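Local coordinates for radical SAM domain protein (Methanothrix thermoacetophila, PDB 6Y1X) that probably builds the carbide-bearing NifB-co precursor of the nitrogenase FeMo cofactor, using radical S-adenosylmethionine chemistry on iron-sulfur clusters, at residues I61-C66 / Q175-V180; G49-P54 / K105-A110; H228-A233 / Q270-K275. All coordinates share one frame; numbering follows the deposited sequence. Where two conformers were deposited one is given.

Contact 1 (I61-C66 / Q175-V180). With SF4 (iron/sulfur cluster), chain D; SO4 (sulfate ion), chain F.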
loop_
_atom_site.group_PDB
_atom_site.type_symbol
_atom_site.label_atom_id
_atom_site.label_comp_id
_atom_site.label_asym_id
_atom_site.label_seq_id
_atom_site.Cartn_x
_atom_site.Cartn_y
_atom_site.Cartn_z
ATOM N N ILE A 61 10.741 2.780 7.118
ATOM C CA ILE A 61 11.736 2.188 6.240
ATOM C C ILE A 61 12.245 3.277 5.304
ATOM O O ILE A 61 11.772 4.415 5.327
ATOM C CB ILE A 61 11.177 0.991 5.438
ATOM C CG1 ILE A 61 10.149 1.454 4.409
ATOM C CG2 ILE A 61 10.508 -0.015 6.369
ATOM C CD1 ILE A 61 9.634 0.330 3.524
ATOM N N GLN A 62 13.194 2.912 4.449
ATOM C CA GLN A 62 13.665 3.802 3.394
ATOM C C GLN A 62 13.839 2.981 2.127
ATOM O O GLN A 62 14.788 2.196 2.008
ATOM C CB GLN A 62 14.968 4.507 3.774
ATOM C CG GLN A 62 15.506 5.399 2.666
ATOM C CD GLN A 62 14.565 6.547 2.341
ATOM O OE1 GLN A 62 14.348 7.442 3.157
ATOM N NE2 GLN A 62 13.964 6.498 1.159
ATOM N N CYS A 63 12.918 3.168 1.188
ATOM C CA CYS A 63 12.992 2.532 -0.115
ATOM C C CYS A 63 14.028 3.264 -0.957
ATOM O O CYS A 63 14.177 4.484 -0.850
ATOM C CB CYS A 63 11.631 2.594 -0.806
ATOM S SG CYS A 63 10.269 1.886 0.136
ATOM N N LYS A 64 14.771 2.514 -1.770
ATOM C CA LYS A 64 15.819 3.127 -2.578
ATOM C C LYS A 64 15.280 3.942 -3.746
ATOM O O LYS A 64 16.083 4.527 -4.479
ATOM C CB LYS A 64 16.783 2.065 -3.099
ATOM C CG LYS A 64 17.633 1.402 -2.028
ATOM C CD LYS A 64 18.607 0.420 -2.671
ATOM C CE LYS A 64 19.202 -0.529 -1.659
ATOM N NZ LYS A 64 20.222 0.170 -0.843
ATOM N N TYR A 65 13.963 3.981 -3.946
ATOM C CA TYR A 65 13.335 4.786 -4.988
ATOM C C TYR A 65 12.578 5.980 -4.421
ATOM O O TYR A 65 11.877 6.670 -5.168
ATOM C CB TYR A 65 12.402 3.934 -5.855
ATOM C CG TYR A 65 11.384 3.119 -5.087
ATOM C CD1 TYR A 65 10.188 3.683 -4.653
ATOM C CD2 TYR A 65 11.600 1.770 -4.839
ATOM C CE1 TYR A 65 9.254 2.931 -3.954
ATOM C CE2 TYR A 65 10.673 1.009 -4.155
ATOM C CZ TYR A 65 9.504 1.595 -3.712
ATOM O OH TYR A 65 8.582 0.832 -3.040
ATOM N N CYS A 66 12.699 6.240 -3.123
ATOM C CA CYS A 66 11.870 7.218 -2.433
ATOM C C CYS A 66 12.701 8.402 -1.960
ATOM O O CYS A 66 13.762 8.221 -1.352
ATOM C CB CYS A 66 11.157 6.591 -1.234
ATOM S SG CYS A 66 10.299 7.814 -0.233
ATOM N N GLN A 175 18.379 -5.297 -2.110
ATOM C CA GLN A 175 18.696 -4.365 -3.184
ATOM C C GLN A 175 17.696 -3.224 -3.290
ATOM O O GLN A 175 17.891 -2.321 -4.108
ATOM C CB GLN A 175 18.769 -5.116 -4.514
ATOM C CG GLN A 175 19.834 -6.209 -4.539
ATOM C CD GLN A 175 19.857 -6.968 -5.850
ATOM O OE1 GLN A 175 20.113 -6.394 -6.905
ATOM N NE2 GLN A 175 19.582 -8.264 -5.790
ATOM N N ILE A 176 16.631 -3.240 -2.493
ATOM C CA ILE A 176 15.547 -2.283 -2.650
ATOM C C ILE A 176 15.395 -1.346 -1.455
ATOM O O ILE A 176 14.834 -0.249 -1.613
ATOM C CB ILE A 176 14.219 -3.033 -2.926
ATOM C CG1 ILE A 176 14.351 -3.883 -4.193
ATOM C CG2 ILE A 176 13.031 -2.093 -3.098
ATOM C CD1 ILE A 176 13.182 -4.823 -4.422
ATOM N N TYR A 177 15.922 -1.692 -0.283
ATOM C CA TYR A 177 15.733 -0.917 0.935
ATOM C C TYR A 177 17.069 -0.519 1.546
ATOM O O TYR A 177 17.971 -1.353 1.678
ATOM C CB TYR A 177 14.905 -1.727 1.928
ATOM C CG TYR A 177 13.586 -2.127 1.331
ATOM C CD1 TYR A 177 12.534 -1.227 1.244
ATOM C CD2 TYR A 177 13.417 -3.391 0.787
ATOM C CE1 TYR A 177 11.328 -1.599 0.673
ATOM C CE2 TYR A 177 12.225 -3.768 0.209
ATOM C CZ TYR A 177 11.183 -2.870 0.155
ATOM O OH TYR A 177 9.998 -3.253 -0.429
ATOM N N ASP A 178 17.181 0.751 1.941
ATOM C CA ASP A 178 18.353 1.201 2.687
ATOM C C ASP A 178 18.333 0.663 4.109
ATOM O O ASP A 178 19.359 0.203 4.622
ATOM C CB ASP A 178 18.404 2.730 2.737
ATOM C CG ASP A 178 19.025 3.347 1.511
ATOM O OD1 ASP A 178 19.500 2.610 0.625
ATOM O OD2 ASP A 178 19.039 4.591 1.444
ATOM N N TYR A 179 17.177 0.717 4.764
ATOM C CA TYR A 179 17.077 0.315 6.158
ATOM C C TYR A 179 15.613 0.109 6.500
ATOM O O TYR A 179 14.717 0.548 5.778
ATOM C CB TYR A 179 17.717 1.353 7.096
ATOM C CG TYR A 179 17.062 2.720 7.100
ATOM C CD1 TYR A 179 15.867 2.945 7.776
ATOM C CD2 TYR A 179 17.643 3.787 6.431
ATOM C CE1 TYR A 179 15.272 4.190 7.779
ATOM C CE2 TYR A 179 17.056 5.037 6.435
ATOM C CZ TYR A 179 15.870 5.232 7.109
ATOM O OH TYR A 179 15.275 6.477 7.110
ATOM N N VAL A 180 15.390 -0.551 7.633
ATOM C CA VAL A 180 14.081 -0.623 8.266
ATOM C C VAL A 180 14.272 -0.284 9.735
ATOM O O VAL A 180 15.324 -0.556 10.324
ATOM C CB VAL A 180 13.403 -2.007 8.110
ATOM C CG1 VAL A 180 13.387 -2.453 6.648
ATOM C CG2 VAL A 180 14.086 -3.047 8.968
HETATM FE FE1 SF4 D . 9.039 6.305 0.960
HETATM FE FE2 SF4 D . 9.048 3.613 1.042
HETATM FE FE3 SF4 D . 6.682 4.964 1.062
HETATM FE FE4 SF4 D . 8.316 5.011 3.245
HETATM S S1 SF4 D . 7.239 3.168 2.390
HETATM S S2 SF4 D . 7.246 6.816 2.306
HETATM S S3 SF4 D . 10.402 5.002 2.277
HETATM S S4 SF4 D . 8.199 4.907 -0.661
HETATM S S SO4 F . 23.761 1.430 -1.857
HETATM O O1 SO4 F . 23.699 2.074 -0.547
HETATM O O2 SO4 F . 22.414 1.140 -2.337
HETATM O O3 SO4 F . 24.426 2.327 -2.797
HETATM O O4 SO4 F . 24.514 0.182 -1.755
HETATM O O HOH W 1 12.250 7.290 5.686
HETATM O O HOH W 2 16.199 8.116 5.281
HETATM O O HOH W 3 20.661 -2.395 1.006
#
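Gln62 and its neighbours lie antiparallel to 177-180, joined by backbone bonds. Gln62 N donates to Tyr179 O at 3.1 Å, Asp178 N to Gln62 O at 2.8 Å, and Lys64 N to Ile176 O at 2.8 Å, as the chain leaves the strand through the type I turn Cys63-Cys66.

Metal bonding follows directly along the chain: Cys63 and Cys66, with Cys59, form the CX3CX2C motif of radical SAM enzymes; Cys63 SG binds iron FE2 and Cys66 SG iron FE1, and Cys72 also serves this cluster. Gln62 NE2 donates to Cys63 O (2.9 Å), which also accepts from Cys66 N, so this carbonyl oxygen is gripped by two N-H groups, one of them the turn's own.

The nonpolar and aromatic contacts occupy both faces. Gln62 CB sits over the Tyr179 ring, 3.7 Å from its centroid, whereas Cys63 SG meets the Tyr177 ring at its edge. Beside it Ile61 CD1 reaches Tyr177 CE1, and Ile61 CG2 meets Val180 CG1.

The charged contact joins Lys64 to Asp178: the lysine, extended until a bend at chi4 (-75°), brings Lys64 NZ to Asp178 OD1 (2.9 Å) and to a sulfate oxygen. Asp178 also pairs with Lys254 and bonds to Tyr253.

Contact 2 (G49-P54 / K105-A110). With SF4 (iron/sulfur cluster), chain C.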
loop_
_atom_site.group_PDB
_atom_site.type_symbol
_atom_site.label_atom_id
_atom_site.label_comp_id
_atom_site.label_asym_id
_atom_site.label_seq_id
_atom_site.Cartn_x
_atom_site.Cartn_y
_atom_site.Cartn_z
ATOM N N GLY A 49 -15.528 7.150 -6.270
ATOM C CA GLY A 49 -14.340 7.882 -5.899
ATOM C C GLY A 49 -13.785 7.450 -4.548
ATOM O O GLY A 49 -14.438 6.788 -3.739
ATOM N N ARG A 50 -12.545 7.862 -4.315
ATOM C CA ARG A 50 -11.862 7.650 -3.053
ATOM C C ARG A 50 -11.186 8.947 -2.637
ATOM O O ARG A 50 -10.918 9.826 -3.462
ATOM C CB ARG A 50 -10.809 6.542 -3.158
ATOM C CG ARG A 50 -10.299 6.319 -4.575
ATOM C CD ARG A 50 -8.785 6.164 -4.622
ATOM N NE ARG A 50 -8.084 7.370 -4.184
ATOM C CZ ARG A 50 -6.842 7.685 -4.541
ATOM N NH1 ARG A 50 -6.159 6.890 -5.355
ATOM N NH2 ARG A 50 -6.285 8.801 -4.092
ATOM N N MET A 51 -10.910 9.066 -1.341
ATOM C CA MET A 51 -10.151 10.198 -0.829
ATOM C C MET A 51 -9.098 9.693 0.143
ATOM O O MET A 51 -9.332 8.735 0.884
ATOM C CB MET A 51 -11.068 11.241 -0.164
ATOM C CG MET A 51 -11.960 10.713 0.942
ATOM S SD MET A 51 -12.992 12.026 1.636
ATOM C CE MET A 51 -11.760 13.153 2.277
ATOM N N HIS A 52 -7.941 10.345 0.128
ATOM C CA HIS A 52 -6.844 10.045 1.035
ATOM C C HIS A 52 -6.775 11.103 2.124
ATOM O O HIS A 52 -6.941 12.295 1.857
ATOM C CB HIS A 52 -5.513 9.997 0.284
ATOM C CG HIS A 52 -5.314 8.750 -0.516
ATOM N ND1 HIS A 52 -4.161 8.500 -1.230
ATOM C CD2 HIS A 52 -6.125 7.687 -0.726
ATOM C CE1 HIS A 52 -4.269 7.335 -1.841
ATOM N NE2 HIS A 52 -5.452 6.822 -1.553
ATOM N N LEU A 53 -6.525 10.665 3.351
ATOM C CA LEU A 53 -6.336 11.601 4.450
ATOM C C LEU A 53 -4.872 11.588 4.845
ATOM O O LEU A 53 -4.397 10.595 5.416
ATOM C CB LEU A 53 -7.219 11.227 5.640
ATOM C CG LEU A 53 -8.716 11.266 5.329
ATOM C CD1 LEU A 53 -9.522 10.759 6.512
ATOM C CD2 LEU A 53 -9.163 12.667 4.932
ATOM N N PRO A 54 -4.123 12.648 4.572
ATOM C CA PRO A 54 -2.673 12.637 4.849
ATOM C C PRO A 54 -2.379 12.922 6.319
ATOM O O PRO A 54 -2.003 14.021 6.726
ATOM C CB PRO A 54 -2.150 13.738 3.923
ATOM C CG PRO A 54 -3.300 14.705 3.842
ATOM C CD PRO A 54 -4.547 13.868 3.861
ATOM N N LYS A 105 -16.942 6.614 -2.074
ATOM C CA LYS A 105 -17.246 5.364 -1.389
ATOM C C LYS A 105 -16.167 4.923 -0.413
ATOM O O LYS A 105 -16.462 4.136 0.492
ATOM C CB LYS A 105 -17.462 4.236 -2.410
ATOM C CG LYS A 105 -18.682 4.395 -3.308
ATOM C CD LYS A 105 -19.980 4.445 -2.523
ATOM C CE LYS A 105 -21.170 4.610 -3.461
ATOM N NZ LYS A 105 -22.420 4.983 -2.738
ATOM N N VAL A 106 -14.939 5.418 -0.565
ATOM C CA VAL A 106 -13.783 4.923 0.174
ATOM C C VAL A 106 -13.061 6.093 0.823
ATOM O O VAL A 106 -12.886 7.151 0.209
ATOM C CB VAL A 106 -12.816 4.137 -0.738
ATOM C CG1 VAL A 106 -11.604 3.658 0.052
ATOM C CG2 VAL A 106 -13.529 2.962 -1.385
ATOM N N VAL A 107 -12.628 5.892 2.064
ATOM C CA VAL A 107 -11.731 6.805 2.757
ATOM C C VAL A 107 -10.512 6.009 3.195
ATOM O O VAL A 107 -10.645 4.929 3.781
ATOM C CB VAL A 107 -12.423 7.467 3.961
ATOM C CG1 VAL A 107 -11.419 8.196 4.823
ATOM C CG2 VAL A 107 -13.494 8.427 3.480
ATOM N N ALA A 108 -9.325 6.540 2.919
ATOM C CA ALA A 108 -8.110 5.770 3.116
ATOM C C ALA A 108 -7.036 6.652 3.725
ATOM O O ALA A 108 -7.057 7.881 3.601
ATOM C CB ALA A 108 -7.598 5.168 1.802
ATOM N N VAL A 109 -6.097 6.003 4.397
ATOM C CA VAL A 109 -4.852 6.629 4.805
ATOM C C VAL A 109 -3.736 5.904 4.069
ATOM O O VAL A 109 -3.616 4.676 4.166
ATOM C CB VAL A 109 -4.651 6.577 6.328
ATOM C CG1 VAL A 109 -3.309 7.208 6.715
ATOM C CG2 VAL A 109 -5.809 7.268 7.043
ATOM N N ALA A 110 -2.931 6.664 3.333
ATOM C CA ALA A 110 -1.895 6.098 2.484
ATOM C C ALA A 110 -0.596 6.882 2.560
ATOM O O ALA A 110 0.360 6.533 1.860
ATOM C CB ALA A 110 -2.366 6.024 1.025
HETATM FE FE1 SF4 C . -4.565 2.365 -2.090
HETATM FE FE2 SF4 C . -6.961 2.843 -3.291
HETATM FE FE3 SF4 C . -5.920 4.621 -1.514
HETATM FE FE4 SF4 C . -6.884 2.197 -0.631
HETATM S S1 SF4 C . -8.102 3.896 -1.592
HETATM S S2 SF4 C . -4.927 3.217 0.017
HETATM S S3 SF4 C . -6.267 0.845 -2.385
HETATM S S4 SF4 C . -5.034 4.069 -3.564
HETATM O O HOH W 4 -3.292 9.268 3.208
#
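Arg50, Met51 and His52 run beside Val106, Val107 and Ala108 as a parallel pair, the two short strands inclined by 22°. The backbone ladder alternates between them: Lys105 N donates to Gly49 O, Met51 N to Val106 O, Ala108 N to Met51 O, and Leu53 N to Ala108 O, the last at 2.8 Å.

His52 shows how such a strand delivers a metal ligand. From CB the chain leaves the strand on the face it shares with Arg50, Val106 and Ala108, and a chi1 of -76° sets CG beside the backbone N. His52 CD2 lies 3.9 Å from Ala108 CB, while ND1 and CE1 pass beneath the methyl of Ala110, whose CB lies 3.7 Å from His52 CE1 and covers one ring face in a CH-pi contact. On the opposite face the NH2 of Arg50 stands 3.3 Å above the ring plane. Held between the methyl and the guanidinium, the imidazole has little room to turn, and at its tip His52 NE2 binds iron FE3 of the cluster at 2.2 Å. Arg50 also brings NH1 within 3.5 Å of cluster sulfur S4, where its positive charge would probably offset some of the negative charge on the sulfides.

The other face of the pair is plainly nonpolar. Met51 CG lies alongside Val107 CG2 at 3.7 Å, Leu53 CD1 meets Val107 CG1, and helices 87-100 and 119-131 cover this side. Apolar helix-packing outside, cofactor ligands inside: this is the pattern of the first two strands of the partial TIM barrel of radical SAM proteins, and here the inner side carries the [4Fe-4S] site that His52 shares with Cys39, Glu75 and Cys138.

Contact 3 (H228-A233 / Q270-K275)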
loop_
_atom_site.group_PDB
_atom_site.type_symbol
_atom_site.label_atom_id
_atom_site.label_comp_id
_atom_site.label_asym_id
_atom_site.label_seq_id
_atom_site.Cartn_x
_atom_site.Cartn_y
_atom_site.Cartn_z
ATOM N N HIS A 228 11.667 -11.487 -10.914
ATOM C CA HIS A 228 11.245 -12.010 -9.619
ATOM C C HIS A 228 9.757 -11.790 -9.368
ATOM O O HIS A 228 9.163 -12.491 -8.542
ATOM C CB HIS A 228 12.075 -11.355 -8.511
ATOM C CG HIS A 228 11.759 -11.848 -7.131
ATOM N ND1 HIS A 228 11.833 -13.178 -6.779
ATOM C CD2 HIS A 228 11.410 -11.180 -6.006
ATOM C CE1 HIS A 228 11.521 -13.312 -5.503
ATOM N NE2 HIS A 228 11.262 -12.114 -5.010
ATOM N N VAL A 229 9.138 -10.840 -10.069
ATOM C CA VAL A 229 7.721 -10.550 -9.854
ATOM C C VAL A 229 6.862 -11.785 -10.100
ATOM O O VAL A 229 5.788 -11.927 -9.507
ATOM C CB VAL A 229 7.274 -9.353 -10.725
ATOM C CG1 VAL A 229 7.347 -9.684 -12.202
ATOM C CG2 VAL A 229 5.877 -8.886 -10.330
ATOM N N PHE A 230 7.312 -12.699 -10.966
ATOM C CA PHE A 230 6.600 -13.964 -11.143
ATOM C C PHE A 230 6.553 -14.757 -9.840
ATOM O O PHE A 230 5.505 -15.307 -9.474
ATOM C CB PHE A 230 7.252 -14.787 -12.252
ATOM C CG PHE A 230 6.989 -14.257 -13.630
ATOM C CD1 PHE A 230 5.897 -14.688 -14.364
ATOM C CD2 PHE A 230 7.862 -13.344 -14.208
ATOM C CE1 PHE A 230 5.658 -14.196 -15.639
ATOM C CE2 PHE A 230 7.633 -12.849 -15.484
ATOM C CZ PHE A 230 6.531 -13.277 -16.200
ATOM N N ASP A 231 7.679 -14.822 -9.122
ATOM C CA ASP A 231 7.700 -15.495 -7.826
ATOM C C ASP A 231 6.799 -14.780 -6.822
ATOM O O ASP A 231 6.155 -15.422 -5.984
ATOM C CB ASP A 231 9.130 -15.548 -7.289
ATOM C CG ASP A 231 9.982 -16.598 -7.974
ATOM O OD1 ASP A 231 9.430 -17.569 -8.536
ATOM O OD2 ASP A 231 11.220 -16.432 -7.964
ATOM N N ILE A 232 6.770 -13.446 -6.866
ATOM C CA ILE A 232 5.883 -12.695 -5.977
ATOM C C ILE A 232 4.430 -13.071 -6.236
ATOM O O ILE A 232 3.664 -13.343 -5.303
ATOM C CB ILE A 232 6.097 -11.180 -6.138
ATOM C CG1 ILE A 232 7.526 -10.782 -5.769
ATOM C CG2 ILE A 232 5.057 -10.395 -5.318
ATOM C CD1 ILE A 232 7.830 -9.336 -6.108
ATOM N N ALA A 233 4.024 -13.057 -7.511
ATOM C CA ALA A 233 2.639 -13.352 -7.862
ATOM C C ALA A 233 2.221 -14.740 -7.402
ATOM O O ALA A 233 1.123 -14.918 -6.860
ATOM C CB ALA A 233 2.443 -13.214 -9.369
ATOM N N GLN A 270 2.181 -7.796 -17.131
ATOM C CA GLN A 270 0.862 -7.847 -16.508
ATOM C C GLN A 270 -0.012 -8.921 -17.146
ATOM O O GLN A 270 -0.721 -9.653 -16.445
ATOM C CB GLN A 270 0.177 -6.485 -16.627
ATOM C CG GLN A 270 0.605 -5.466 -15.595
ATOM C CD GLN A 270 -0.096 -4.135 -15.791
ATOM O OE1 GLN A 270 -0.343 -3.715 -16.922
ATOM N NE2 GLN A 270 -0.415 -3.465 -14.692
ATOM N N ASP A 271 0.034 -9.036 -18.477
ATOM C CA ASP A 271 -0.751 -10.058 -19.167
ATOM C C ASP A 271 -0.344 -11.460 -18.738
ATOM O O ASP A 271 -1.201 -12.324 -18.521
ATOM C CB ASP A 271 -0.604 -9.894 -20.677
ATOM C CG ASP A 271 -1.353 -8.693 -21.195
ATOM O OD1 ASP A 271 -2.117 -8.097 -20.401
ATOM O OD2 ASP A 271 -1.181 -8.341 -22.380
ATOM N N GLU A 272 0.961 -11.703 -18.596
ATOM C CA GLU A 272 1.424 -13.009 -18.143
ATOM C C GLU A 272 1.060 -13.242 -16.683
ATOM O O GLU A 272 0.679 -14.356 -16.303
ATOM C CB GLU A 272 2.937 -13.125 -18.339
ATOM C CG GLU A 272 3.373 -13.421 -19.759
ATOM C CD GLU A 272 3.726 -14.889 -19.957
ATOM O OE1 GLU A 272 3.468 -15.694 -19.036
ATOM O OE2 GLU A 272 4.267 -15.235 -21.027
ATOM N N LEU A 273 1.184 -12.211 -15.843
ATOM C CA LEU A 273 0.867 -12.379 -14.429
ATOM C C LEU A 273 -0.628 -12.564 -14.199
ATOM O O LEU A 273 -1.017 -13.086 -13.149
ATOM C CB LEU A 273 1.377 -11.184 -13.619
ATOM C CG LEU A 273 2.887 -10.943 -13.575
ATOM C CD1 LEU A 273 3.176 -9.688 -12.790
ATOM C CD2 LEU A 273 3.627 -12.134 -12.967
ATOM N N SER A 274 -1.468 -12.145 -15.151
ATOM C CA SER A 274 -2.908 -12.325 -14.992
ATOM C C SER A 274 -3.292 -13.800 -14.985
ATOM O O SER A 274 -4.341 -14.166 -14.442
ATOM C CB SER A 274 -3.660 -11.598 -16.105
ATOM O OG SER A 274 -3.348 -12.164 -17.365
ATOM N N LYS A 275 -2.465 -14.661 -15.585
ATOM C CA LYS A 275 -2.748 -16.093 -15.555
ATOM C C LYS A 275 -2.470 -16.700 -14.185
ATOM O O LYS A 275 -2.892 -17.830 -13.922
ATOM C CB LYS A 275 -1.942 -16.816 -16.634
ATOM C CG LYS A 275 -2.050 -16.192 -18.012
ATOM C CD LYS A 275 -0.999 -16.752 -18.961
ATOM C CE LYS A 275 -1.102 -16.113 -20.344
ATOM N NZ LYS A 275 0.032 -16.497 -21.238
#
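Two helices that flank the last strand of the parallel sheet, 229-239 before it and 263-273 after it, meet through Val229, Phe230 and Ala233 on one and Leu273 on the other. The contact is a small example of how the outer helical layer of a barrel-like fold is stitched together, with one branched side chain reaching three partners.

Leu273 supplies both methyl groups. Its CG is beside the backbone N (chi1 -64°) and chi2 is extended; these torsions aim the diverging methyls at different neighbours. CD1 meets Val229 CG2 at 3.7 Å. CD2 points to Phe230 and Ala233 instead: it stands 3.7 Å above the plane of the Phe230 ring, displaced toward the rim at CD1, in a CH-pi contact of 4.0 Å to the ring centroid, and it also lies 3.9 Å from Ala233 CB. Val229 and Ala233 are one helical turn apart, so together they give Leu273 a nonpolar strip to lie against.

The ring of Phe230 has a second neighbour. Glu272 CB comes to its edge, near the ring plane, at 4.0 Å from CE1, while the carboxylate is turned steeply to the ring. Replacing Phe230 by an alanine would probably leave CD2 of Leu273 without the aromatic face beneath it and Glu272 CB without its neighbour, opening a gap at this border of the helix pair.

Behind these residues, Val229 and Ala233 touch His244 and Leu273 touches Val246, both on strand 243-248, so the interface continues into the sheet. No hydrogen bond or salt bridge joins the two segments; their association rests on dispersion and burial of apolar surface, and therefore on how the methyl groups and the ring fit.

From the N terminus, 49-54 comes first and waits until 105-110 to close contact 2, a loop that includes helix 87-100. Within that loop lies 61-66, whose partner 175-180 arrives only after contact 2 has closed; the two loops therefore cross, neither nesting in the other. Contact 3 follows in series, joining 228-233 to 270-275 across strand 243-248. Contact 2 ties the first two strands of the parallel sheet beside one cluster, contact 1 joins strand 61-63, which leads into the cysteine motif, to 177-182 within the small antiparallel sheet beside the other, and contact 3 pairs outer helices near the sheet's far end. Contacts 1 and 2 have centres about 25 Å apart.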